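Local coordinates for putative uncharacterized protein smu.1108c (Streptococcus mutans, PDB 3L7Y), which is of unknown function but binds magnesium and is probably a phosphatase of the haloacid dehalogenase-like hydrolase superfamily, at residues 73-78 against 238-243; 95-100 against 234-239; 247-252 against 258-263; 282-287 against 293-298. One frame throughout, in Å; residues are numbered along the deposited sequence.

In the fold
From the N terminus, strand 73-77 is the first element involved and strand 97-100, its parallel neighbour in the core sheet, the second. Both meet helix 229-239 and the turn after it, far along the chain, so the long loop closed by contact 2 nests inside the one closed by contact 1; the second, six-stranded sheet is formed within both loops. Contacts 3 and 4 follow in series as short closures, one inside the beta-alpha-beta unit beginning at strand 247-251, the other between edge strand 282-283 and helix 291-301. Phe-250 packs on Val-295, linking the last two. Together the four bind helices to the Rossmann-like core that carries the magnesium site.

Contact 1: 73-78 against 238-243; sequences RFVVAS and KRWNFT
Arg-73 lies over one face of the Trp-240 indole, pinning the turn that follows helix 229-239 to the start of strand 73-77 in the Rossmann-like core sheet of this haloacid dehalogenase-type fold. The arginine's methylene carbon CG makes a CH-pi contact 4.0 Å from the centroid of the six-membered ring, NE sits above the middle of the indole, and the guanidinium forms a cation-pi pair with the five-membered ring, CZ being 3.9 Å from that centroid and 14° off the normal. The guanidinium does not lie flat on the indole: the two planes are 44° apart, with NH2 3.2 Å from Trp-240 CD1. Bends in the arginine chain at chi2 (96°) and chi3 let it follow the indole across both rings. Phe-242 stands nearly perpendicular to the guanidinium and turns its edge toward NH1, while the carbonyl oxygen of Trp-240 lies over one face of the phenyl ring. Asp-71 offers NH1 a long, weak ion pair. Deeper in the sheet, Val-75 also packs on Thr-97 and Val-99 of the adjacent strand; its CG2 meets the indole rim in the ring plane, 3.9 Å from Trp-240 CH2.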
# COMPACT_ATOMS: atom_id res chain seq x y z
N ARG A 73 7.21 -14.58 -10.37
CA ARG A 73 7.38 -13.87 -9.11
C ARG A 73 6.07 -13.33 -8.54
O ARG A 73 5.20 -12.88 -9.29
CB ARG A 73 8.37 -12.71 -9.29
CG ARG A 73 9.77 -13.00 -8.77
CD ARG A 73 10.71 -13.48 -9.85
NE ARG A 73 12.08 -13.03 -9.59
CZ ARG A 73 13.12 -13.32 -10.37
NH1 ARG A 73 12.96 -14.07 -11.45
NH2 ARG A 73 14.33 -12.87 -10.05
N PHE A 74 5.91 -13.40 -7.22
CA PHE A 74 4.68 -12.92 -6.60
C PHE A 74 4.98 -11.77 -5.64
O PHE A 74 5.80 -11.91 -4.73
CB PHE A 74 3.92 -14.04 -5.88
CG PHE A 74 2.55 -13.63 -5.40
CD1 PHE A 74 1.43 -13.74 -6.22
CD2 PHE A 74 2.38 -13.09 -4.12
CE1 PHE A 74 0.18 -13.34 -5.78
CE2 PHE A 74 1.12 -12.69 -3.67
CZ PHE A 74 0.02 -12.81 -4.50
N VAL A 75 4.31 -10.65 -5.87
CA VAL A 75 4.58 -9.41 -5.15
C VAL A 75 3.34 -8.92 -4.41
O VAL A 75 2.28 -8.73 -5.01
CB VAL A 75 5.07 -8.31 -6.12
CG1 VAL A 75 5.30 -7.00 -5.40
CG2 VAL A 75 6.33 -8.76 -6.87
N VAL A 76 3.47 -8.73 -3.11
CA VAL A 76 2.43 -8.10 -2.31
C VAL A 76 2.69 -6.59 -2.29
O VAL A 76 3.75 -6.16 -1.85
CB VAL A 76 2.46 -8.69 -0.88
CG1 VAL A 76 1.48 -7.97 0.03
CG2 VAL A 76 2.16 -10.18 -0.92
N ALA A 77 1.75 -5.79 -2.80
CA ALA A 77 1.96 -4.34 -2.94
C ALA A 77 0.89 -3.54 -2.20
O ALA A 77 -0.25 -3.44 -2.67
CB ALA A 77 2.01 -3.94 -4.42
N SER A 78 1.25 -2.97 -1.06
CA SER A 78 0.25 -2.40 -0.17
C SER A 78 0.73 -1.10 0.50
O SER A 78 1.93 -0.85 0.63
CB SER A 78 -0.14 -3.45 0.89
OG SER A 78 -1.03 -2.93 1.88
N LYS A 238 12.84 -3.65 -13.32
CA LYS A 238 14.17 -3.24 -13.77
C LYS A 238 15.25 -4.14 -13.17
O LYS A 238 16.24 -4.47 -13.82
CB LYS A 238 14.44 -1.77 -13.39
CG LYS A 238 15.86 -1.29 -13.67
CD LYS A 238 16.04 0.17 -13.25
CE LYS A 238 17.48 0.65 -13.44
NZ LYS A 238 17.91 0.65 -14.86
N ARG A 239 15.03 -4.56 -11.94
CA ARG A 239 15.99 -5.40 -11.25
C ARG A 239 15.95 -6.85 -11.74
O ARG A 239 16.98 -7.52 -11.81
CB ARG A 239 15.76 -5.31 -9.74
CG ARG A 239 16.43 -6.40 -8.93
CD ARG A 239 15.99 -6.30 -7.47
NE ARG A 239 16.02 -4.93 -6.98
CZ ARG A 239 17.03 -4.42 -6.27
NH1 ARG A 239 18.08 -5.17 -5.96
NH2 ARG A 239 16.98 -3.16 -5.86
N TRP A 240 14.76 -7.34 -12.09
CA TRP A 240 14.64 -8.71 -12.59
C TRP A 240 14.75 -8.76 -14.12
O TRP A 240 14.54 -9.80 -14.73
CB TRP A 240 13.32 -9.34 -12.15
CG TRP A 240 13.18 -9.44 -10.67
CD1 TRP A 240 14.18 -9.72 -9.77
CD2 TRP A 240 11.98 -9.30 -9.90
NE1 TRP A 240 13.66 -9.75 -8.50
CE2 TRP A 240 12.32 -9.50 -8.55
CE3 TRP A 240 10.64 -9.03 -10.23
CZ2 TRP A 240 11.38 -9.43 -7.53
CZ3 TRP A 240 9.71 -8.96 -9.22
CH2 TRP A 240 10.09 -9.15 -7.88
N ASN A 241 15.07 -7.62 -14.71
CA ASN A 241 15.19 -7.51 -16.15
C ASN A 241 13.96 -7.98 -16.91
O ASN A 241 14.05 -8.78 -17.84
CB ASN A 241 16.41 -8.29 -16.64
CG ASN A 241 17.08 -7.62 -17.80
OD1 ASN A 241 17.45 -6.45 -17.72
ND2 ASN A 241 17.23 -8.35 -18.90
N PHE A 242 12.79 -7.48 -16.49
CA PHE A 242 11.56 -7.69 -17.24
C PHE A 242 10.99 -6.35 -17.64
O PHE A 242 11.51 -5.29 -17.26
CB PHE A 242 10.50 -8.43 -16.41
CG PHE A 242 10.94 -9.76 -15.88
CD1 PHE A 242 11.52 -10.69 -16.71
CD2 PHE A 242 10.75 -10.08 -14.54
CE1 PHE A 242 11.93 -11.92 -16.22
CE2 PHE A 242 11.16 -11.30 -14.04
CZ PHE A 242 11.75 -12.23 -14.87
N THR A 243 9.92 -6.39 -18.42
CA THR A 243 9.21 -5.17 -18.75
C THR A 243 7.77 -5.25 -18.26
O THR A 243 7.32 -6.31 -17.79
CB THR A 243 9.18 -4.88 -20.26
OG1 THR A 243 8.23 -5.74 -20.90
CG2 THR A 243 10.55 -5.08 -20.86

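Contact 2: 95-100 against 234-239; sequences QLTFVG and QQLLKR
Leu-236 carries CG anti to its carbonyl carbon (chi1 -69°), and with chi2 extended at 164° both of its methyl groups reach from helix 229-239 toward strand 97-100. On the strand, Thr-97 turns OG1 beside its backbone N (chi1 -63°), which puts CG2 anti to that N and facing the helix, whereas Val-99 presents CG2, the branch beside its backbone N.

The leucine fork is used on both prongs. Thr-97 comes at it tip to tip, its CG2 standing 4.0 Å from Leu-236 CD1 and equally far from Leu-236 CD2. Val-99 instead slides alongside the leucine in the opposite sense and touches a single branch, with CG2 lying 3.9 Å from Leu-236 CD1. CD1 is therefore the methyl shared by both strand residues. The contact is small but buried, and it consists wholly of methyl groups at ordinary van der Waals spacing.

The polar branch of Thr-97 is satisfied apart from the helix, by a hydrogen bond between its OG1 and Ser-108 OG on the neighbouring antiparallel strand 105-108. Leu-113, from strand 111-115, also packs on Leu-236, and Trp-240 covers Thr-97 from beyond the end of the helix. Phe-98 points to the other side of the sheet, where it meets Phe-89 and, edge-to-face, Tyr-82. The alternation of residues along strand 97-100 thus gives one row to helix 229-239 and the other to the opposite layer, as in the three-layered alpha-beta-alpha, Rossmann-like core of the haloacid dehalogenase superfamily.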
# COMPACT_ATOMS: atom_id res chain seq x y z
N GLN A 95 9.24 -16.38 0.95
CA GLN A 95 9.32 -16.74 -0.47
C GLN A 95 8.73 -15.65 -1.37
O GLN A 95 8.68 -15.80 -2.59
CB GLN A 95 8.60 -18.06 -0.71
CG GLN A 95 8.90 -19.11 0.35
CD GLN A 95 7.96 -20.30 0.27
OE1 GLN A 95 7.70 -20.97 1.27
NE2 GLN A 95 7.45 -20.57 -0.92
N LEU A 96 8.27 -14.56 -0.77
CA LEU A 96 7.57 -13.55 -1.56
C LEU A 96 8.33 -12.23 -1.55
O LEU A 96 9.27 -12.06 -0.80
CB LEU A 96 6.14 -13.34 -1.04
CG LEU A 96 5.30 -14.56 -0.65
CD1 LEU A 96 4.06 -14.09 0.06
CD2 LEU A 96 4.94 -15.43 -1.88
N THR A 97 7.91 -11.31 -2.41
CA THR A 97 8.42 -9.95 -2.37
C THR A 97 7.31 -9.05 -1.87
O THR A 97 6.15 -9.21 -2.26
CB THR A 97 8.88 -9.47 -3.74
OG1 THR A 97 9.98 -10.27 -4.18
CG2 THR A 97 9.32 -7.98 -3.67
N PHE A 98 7.66 -8.10 -1.01
CA PHE A 98 6.70 -7.21 -0.40
C PHE A 98 7.02 -5.76 -0.73
O PHE A 98 8.16 -5.32 -0.58
CB PHE A 98 6.75 -7.36 1.13
CG PHE A 98 6.17 -8.64 1.65
CD1 PHE A 98 4.83 -8.71 1.99
CD2 PHE A 98 6.95 -9.76 1.83
CE1 PHE A 98 4.29 -9.87 2.50
CE2 PHE A 98 6.41 -10.92 2.33
CZ PHE A 98 5.07 -10.98 2.67
N VAL A 99 6.02 -5.03 -1.20
CA VAL A 99 6.13 -3.58 -1.33
C VAL A 99 5.19 -2.98 -0.29
O VAL A 99 3.96 -3.11 -0.42
CB VAL A 99 5.73 -3.10 -2.75
CG1 VAL A 99 5.75 -1.56 -2.85
CG2 VAL A 99 6.65 -3.72 -3.80
N GLY A 100 5.76 -2.38 0.75
CA GLY A 100 4.95 -1.74 1.78
C GLY A 100 5.05 -0.23 1.74
O GLY A 100 5.90 0.31 1.05
N GLN A 234 8.22 -0.84 -11.01
CA GLN A 234 9.26 -0.49 -11.98
C GLN A 234 10.63 -0.91 -11.46
O GLN A 234 11.42 -1.54 -12.16
CB GLN A 234 9.23 1.01 -12.29
CG GLN A 234 7.98 1.45 -13.04
CD GLN A 234 8.00 2.92 -13.41
OE1 GLN A 234 7.51 3.30 -14.47
NE2 GLN A 234 8.56 3.75 -12.54
N GLN A 235 10.91 -0.57 -10.20
CA GLN A 235 12.18 -0.95 -9.61
C GLN A 235 12.40 -2.46 -9.65
O GLN A 235 13.51 -2.94 -9.89
CB GLN A 235 12.24 -0.45 -8.18
CG GLN A 235 12.24 1.07 -8.08
CD GLN A 235 13.45 1.67 -8.75
OE1 GLN A 235 13.33 2.59 -9.57
NE2 GLN A 235 14.62 1.14 -8.44
N LEU A 236 11.34 -3.22 -9.42
CA LEU A 236 11.48 -4.67 -9.37
C LEU A 236 11.63 -5.27 -10.77
O LEU A 236 12.48 -6.12 -11.00
CB LEU A 236 10.30 -5.29 -8.62
CG LEU A 236 10.26 -4.99 -7.11
CD1 LEU A 236 8.89 -5.29 -6.55
CD2 LEU A 236 11.33 -5.80 -6.38
N LEU A 237 10.80 -4.79 -11.70
CA LEU A 237 10.94 -5.16 -13.10
C LEU A 237 12.35 -4.86 -13.60
O LEU A 237 12.99 -5.71 -14.23
CB LEU A 237 9.90 -4.40 -13.95
CG LEU A 237 8.42 -4.76 -13.73
CD1 LEU A 237 7.49 -3.85 -14.54
CD2 LEU A 237 8.16 -6.22 -14.06
N LYS A 238 12.84 -3.65 -13.32
CA LYS A 238 14.17 -3.24 -13.77
C LYS A 238 15.25 -4.14 -13.17
O LYS A 238 16.24 -4.47 -13.82
CB LYS A 238 14.44 -1.77 -13.39
CG LYS A 238 15.86 -1.29 -13.67
CD LYS A 238 16.04 0.17 -13.25
CE LYS A 238 17.48 0.65 -13.44
NZ LYS A 238 17.91 0.65 -14.86
N ARG A 239 15.03 -4.56 -11.94
CA ARG A 239 15.99 -5.40 -11.25
C ARG A 239 15.95 -6.85 -11.74
O ARG A 239 16.98 -7.52 -11.81
CB ARG A 239 15.76 -5.31 -9.74
CG ARG A 239 16.43 -6.40 -8.93
CD ARG A 239 15.99 -6.30 -7.47
NE ARG A 239 16.02 -4.93 -6.98
CZ ARG A 239 17.03 -4.42 -6.27
NH1 ARG A 239 18.08 -5.17 -5.96
NH2 ARG A 239 16.98 -3.16 -5.86

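Contact 3: 247-252 against 258-263; sequences LMAFGD and EMLKLA. With MG (magnesium ion), chain B.
Leu-247 and Ala-249 rest on Ala-263 and Met-259, where helix 257-262 runs back across strand 247-251. The short axes approach to 8.0 Å at 147°, roughly antiparallel, as the first strand and helix of a beta-alpha-beta unit completed by strand 265-268. Ala-263 CB fits between the two strand side chains, 3.6 Å from Leu-247 CG and 3.7 Å from Ala-249 CB. With CG anti to its backbone N (chi1 -178°), Leu-247 also brings CD2 to 3.6 Å from Leu-262 CD2, the two side chains crossing at about a right angle. Further along, Met-259 lays CG on Ala-249 CB, then bends at chi3 (77°) to set CE 3.3 Å from Phe-250 O. Leu-260 reaches in from its flank, CD1 meeting Ala-249 O and the Gly-251 backbone.

Around this layer, Leu-233 of helix 229-239 covers Met-259 and Leu-262. Phe-250 faces the other way, onto strand 39-42 and helix 291-301.

Beyond Gly-251 the strand delivers Asp-252 to the magnesium ion, which its OD2 binds at 2.3 Å. OD1 stays out of the metal shell, but metal-bound water 1 donates a hydrogen bond to it, the water oxygen lying 2.7 Å from Asp-252 OD1, which ties the carboxylate to the shell twice. Asp-43 OD2, Asp-45 O and three more waters complete the site, and Asp-256 OD2 holds the Asp-252 backbone N. Apolar packing anchors the strand, then, while the metal chemistry sits at its C-terminal end, consistent with the magnesium-dependent phosphoryl transfer of haloacid dehalogenase phosphatases.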
# COMPACT_ATOMS: atom_id res chain seq x y z
N LEU A 247 4.06 -7.87 -16.66
CA LEU A 247 3.45 -7.56 -15.37
C LEU A 247 1.94 -7.80 -15.36
O LEU A 247 1.21 -7.30 -16.22
CB LEU A 247 3.80 -6.13 -14.93
CG LEU A 247 3.25 -5.71 -13.56
CD1 LEU A 247 3.75 -6.65 -12.46
CD2 LEU A 247 3.64 -4.28 -13.24
N MET A 248 1.48 -8.61 -14.41
CA MET A 248 0.06 -8.70 -14.10
C MET A 248 -0.12 -8.10 -12.70
O MET A 248 0.65 -8.40 -11.80
CB MET A 248 -0.39 -10.16 -14.11
CG MET A 248 -1.79 -10.40 -13.55
SD MET A 248 -2.17 -12.17 -13.39
CE MET A 248 -2.52 -12.56 -15.10
N ALA A 249 -1.14 -7.25 -12.54
CA ALA A 249 -1.33 -6.51 -11.29
C ALA A 249 -2.81 -6.31 -10.97
O ALA A 249 -3.62 -6.08 -11.87
CB ALA A 249 -0.62 -5.17 -11.37
N PHE A 250 -3.14 -6.38 -9.68
CA PHE A 250 -4.51 -6.23 -9.18
C PHE A 250 -4.63 -5.08 -8.19
O PHE A 250 -3.78 -4.92 -7.35
CB PHE A 250 -4.96 -7.51 -8.46
CG PHE A 250 -4.90 -8.75 -9.31
CD1 PHE A 250 -3.72 -9.46 -9.43
CD2 PHE A 250 -6.03 -9.19 -9.98
CE1 PHE A 250 -3.65 -10.60 -10.20
CE2 PHE A 250 -5.99 -10.34 -10.77
CZ PHE A 250 -4.79 -11.04 -10.89
N GLY A 251 -5.71 -4.29 -8.26
CA GLY A 251 -5.91 -3.21 -7.32
C GLY A 251 -7.38 -2.84 -7.21
O GLY A 251 -8.20 -3.27 -8.04
N ASP A 252 -7.72 -2.05 -6.19
CA ASP A 252 -9.08 -1.56 -6.01
C ASP A 252 -9.10 -0.11 -5.55
O ASP A 252 -10.17 0.43 -5.30
CB ASP A 252 -9.87 -2.42 -5.01
CG ASP A 252 -9.57 -2.05 -3.56
OD1 ASP A 252 -10.50 -2.11 -2.72
OD2 ASP A 252 -8.42 -1.70 -3.26
N GLU A 258 -1.16 4.09 -10.37
CA GLU A 258 0.10 4.07 -11.12
C GLU A 258 0.51 2.61 -11.43
O GLU A 258 1.06 2.30 -12.49
CB GLU A 258 1.23 4.79 -10.37
CG GLU A 258 0.93 6.26 -10.04
CD GLU A 258 0.15 6.45 -8.74
OE1 GLU A 258 -0.24 5.43 -8.12
OE2 GLU A 258 -0.08 7.61 -8.34
N MET A 259 0.25 1.72 -10.49
CA MET A 259 0.60 0.31 -10.70
C MET A 259 -0.22 -0.30 -11.82
O MET A 259 0.30 -1.03 -12.65
CB MET A 259 0.38 -0.50 -9.42
CG MET A 259 0.55 -2.01 -9.60
SD MET A 259 0.54 -2.89 -8.01
CE MET A 259 -1.21 -2.88 -7.60
N LEU A 260 -1.52 -0.02 -11.80
CA LEU A 260 -2.44 -0.52 -12.81
C LEU A 260 -2.09 0.02 -14.20
O LEU A 260 -2.04 -0.74 -15.18
CB LEU A 260 -3.87 -0.15 -12.43
CG LEU A 260 -4.81 -1.20 -11.82
CD1 LEU A 260 -4.11 -2.51 -11.45
CD2 LEU A 260 -5.61 -0.61 -10.64
N LYS A 261 -1.86 1.32 -14.30
CA LYS A 261 -1.48 1.90 -15.59
C LYS A 261 -0.18 1.28 -16.10
O LYS A 261 0.00 1.12 -17.31
CB LYS A 261 -1.35 3.42 -15.47
CG LYS A 261 -2.70 4.12 -15.32
CD LYS A 261 -2.55 5.63 -15.11
N LEU A 262 0.70 0.91 -15.18
CA LEU A 262 1.99 0.35 -15.56
C LEU A 262 1.87 -1.04 -16.15
O LEU A 262 2.51 -1.36 -17.15
CB LEU A 262 2.92 0.29 -14.34
CG LEU A 262 4.20 -0.51 -14.60
CD1 LEU A 262 5.18 0.31 -15.45
CD2 LEU A 262 4.85 -0.93 -13.27
N ALA A 263 1.06 -1.88 -15.51
CA ALA A 263 0.99 -3.30 -15.87
C ALA A 263 0.23 -3.49 -17.17
O ALA A 263 -0.86 -2.94 -17.34
CB ALA A 263 0.31 -4.08 -14.75
MG MG B . -7.05 -1.44 -1.37
O HOH W 1 -9.34 -0.84 -0.62
O HOH W 2 -7.38 0.85 -0.43
O HOH W 3 -5.50 0.07 -2.54
O HOH W 4 -5.31 -1.32 0.52

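Contact 4: 282-287 against 293-298; sequences YQAKSN and LDVIDN
Ala-284 and Lys-285, near the end of the sheet's edge strand, pass alongside helix 291-301 with the Ala-284 and Val-295 CA atoms 6.9 Å apart and those of Lys-285 and Asp-294 7.9 Å apart. This is the margin of the Rossmann-like core sheet, where the chain turns from its outermost parallel strand into the C-terminal helix. On the inner side the contact is apolar: Ala-284 CB touches Val-295 CG2 at 4.0 Å, and Val-295 continues inward onto Met-248, Phe-250 and Tyr-267. On the outer side, Lys-285 bends at chi2, chi3 and chi4, and its side chain and that of Asp-294 cross at about a right angle. The aspartate has CG anti to its backbone N (chi1 170°), directing OD1 at the lysine. NZ forms a rather long salt bridge of 3.4 Å to Asp-294 OD1, while CE of the same lysine lies nearer that oxygen, at 3.2 Å, so the ammonium does not approach head-on. One turn later, Asp-297 is engaged by Arg-59 and Arg-62 of helix 57-69, which fastens the helix from a different direction. A water molecule adds a second link across the contact, accepting from Lys-285 N at 2.9 Å and donating to Asp-294 OD1 at 2.8 Å.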
# COMPACT_ATOMS: atom_id res chain seq x y z
N TYR A 282 -8.41 -4.91 -17.61
CA TYR A 282 -9.32 -6.02 -17.38
C TYR A 282 -10.05 -5.84 -16.05
O TYR A 282 -9.57 -5.14 -15.16
CB TYR A 282 -8.55 -7.35 -17.34
CG TYR A 282 -7.68 -7.66 -18.56
CD1 TYR A 282 -6.39 -7.16 -18.65
CD2 TYR A 282 -8.14 -8.48 -19.58
CE1 TYR A 282 -5.58 -7.45 -19.75
CE2 TYR A 282 -7.33 -8.77 -20.68
CZ TYR A 282 -6.05 -8.25 -20.75
OH TYR A 282 -5.23 -8.53 -21.82
N GLN A 283 -11.21 -6.48 -15.91
CA GLN A 283 -11.93 -6.47 -14.64
C GLN A 283 -11.95 -7.89 -14.05
O GLN A 283 -12.20 -8.87 -14.76
CB GLN A 283 -13.34 -5.90 -14.81
CG GLN A 283 -14.20 -5.87 -13.57
CD GLN A 283 -15.42 -4.98 -13.72
OE1 GLN A 283 -16.17 -4.75 -12.78
NE2 GLN A 283 -15.62 -4.47 -14.92
N ALA A 284 -11.65 -7.99 -12.75
CA ALA A 284 -11.74 -9.26 -12.04
C ALA A 284 -13.08 -9.36 -11.31
O ALA A 284 -13.81 -8.37 -11.21
CB ALA A 284 -10.58 -9.39 -11.05
N LYS A 285 -13.40 -10.53 -10.78
CA LYS A 285 -14.49 -10.61 -9.81
C LYS A 285 -14.14 -9.80 -8.57
O LYS A 285 -13.07 -9.20 -8.51
CB LYS A 285 -14.81 -12.05 -9.42
CG LYS A 285 -15.86 -12.66 -10.32
CD LYS A 285 -15.24 -13.23 -11.57
CE LYS A 285 -15.26 -14.74 -11.49
NZ LYS A 285 -15.14 -15.14 -10.08
N SER A 286 -15.04 -9.76 -7.60
CA SER A 286 -14.81 -8.95 -6.40
C SER A 286 -13.84 -9.66 -5.47
O SER A 286 -13.58 -10.84 -5.61
CB SER A 286 -16.13 -8.74 -5.66
OG SER A 286 -16.48 -9.93 -4.97
N ASN A 287 -13.31 -8.92 -4.49
CA ASN A 287 -12.42 -9.52 -3.52
C ASN A 287 -13.15 -10.54 -2.66
O ASN A 287 -12.51 -11.34 -1.99
CB ASN A 287 -11.76 -8.45 -2.65
CG ASN A 287 -12.76 -7.70 -1.78
OD1 ASN A 287 -12.51 -7.45 -0.59
ND2 ASN A 287 -13.89 -7.32 -2.37
N LEU A 293 -7.26 -14.83 -7.14
CA LEU A 293 -6.82 -16.21 -7.33
C LEU A 293 -7.51 -16.79 -8.56
O LEU A 293 -6.96 -17.62 -9.28
CB LEU A 293 -7.11 -17.07 -6.10
CG LEU A 293 -6.45 -16.58 -4.80
CD1 LEU A 293 -6.75 -17.54 -3.68
CD2 LEU A 293 -4.93 -16.41 -4.96
N ASP A 294 -8.73 -16.33 -8.79
CA ASP A 294 -9.52 -16.80 -9.92
C ASP A 294 -8.79 -16.49 -11.22
O ASP A 294 -8.64 -17.35 -12.09
CB ASP A 294 -10.91 -16.17 -9.91
CG ASP A 294 -11.68 -16.44 -11.18
OD1 ASP A 294 -12.19 -15.46 -11.77
OD2 ASP A 294 -11.77 -17.62 -11.60
N VAL A 295 -8.35 -15.25 -11.36
CA VAL A 295 -7.63 -14.81 -12.54
C VAL A 295 -6.31 -15.56 -12.66
O VAL A 295 -5.93 -15.97 -13.75
CB VAL A 295 -7.36 -13.29 -12.51
CG1 VAL A 295 -6.37 -12.88 -13.60
CG2 VAL A 295 -8.67 -12.53 -12.65
N ILE A 296 -5.63 -15.76 -11.54
CA ILE A 296 -4.35 -16.47 -11.57
C ILE A 296 -4.50 -17.93 -11.97
O ILE A 296 -3.72 -18.42 -12.78
CB ILE A 296 -3.59 -16.39 -10.22
CG1 ILE A 296 -3.32 -14.93 -9.83
CG2 ILE A 296 -2.28 -17.16 -10.32
CD1 ILE A 296 -2.77 -14.79 -8.38
N ASP A 297 -5.49 -18.64 -11.40
CA ASP A 297 -5.78 -20.01 -11.81
C ASP A 297 -6.19 -20.08 -13.28
O ASP A 297 -5.90 -21.06 -13.96
CB ASP A 297 -6.86 -20.64 -10.93
CG ASP A 297 -6.28 -21.45 -9.78
OD1 ASP A 297 -5.08 -21.82 -9.84
OD2 ASP A 297 -7.03 -21.74 -8.82
N ASN A 298 -6.88 -19.05 -13.75
CA ASN A 298 -7.25 -18.96 -15.15
C ASN A 298 -5.99 -18.85 -16.01
O ASN A 298 -5.86 -19.52 -17.03
CB ASN A 298 -8.14 -17.73 -15.39
CG ASN A 298 -8.80 -17.74 -16.76
OD1 ASN A 298 -8.79 -16.73 -17.47
ND2 ASN A 298 -9.36 -18.87 -17.13
O HOH W 5 -11.68 -12.80 -11.06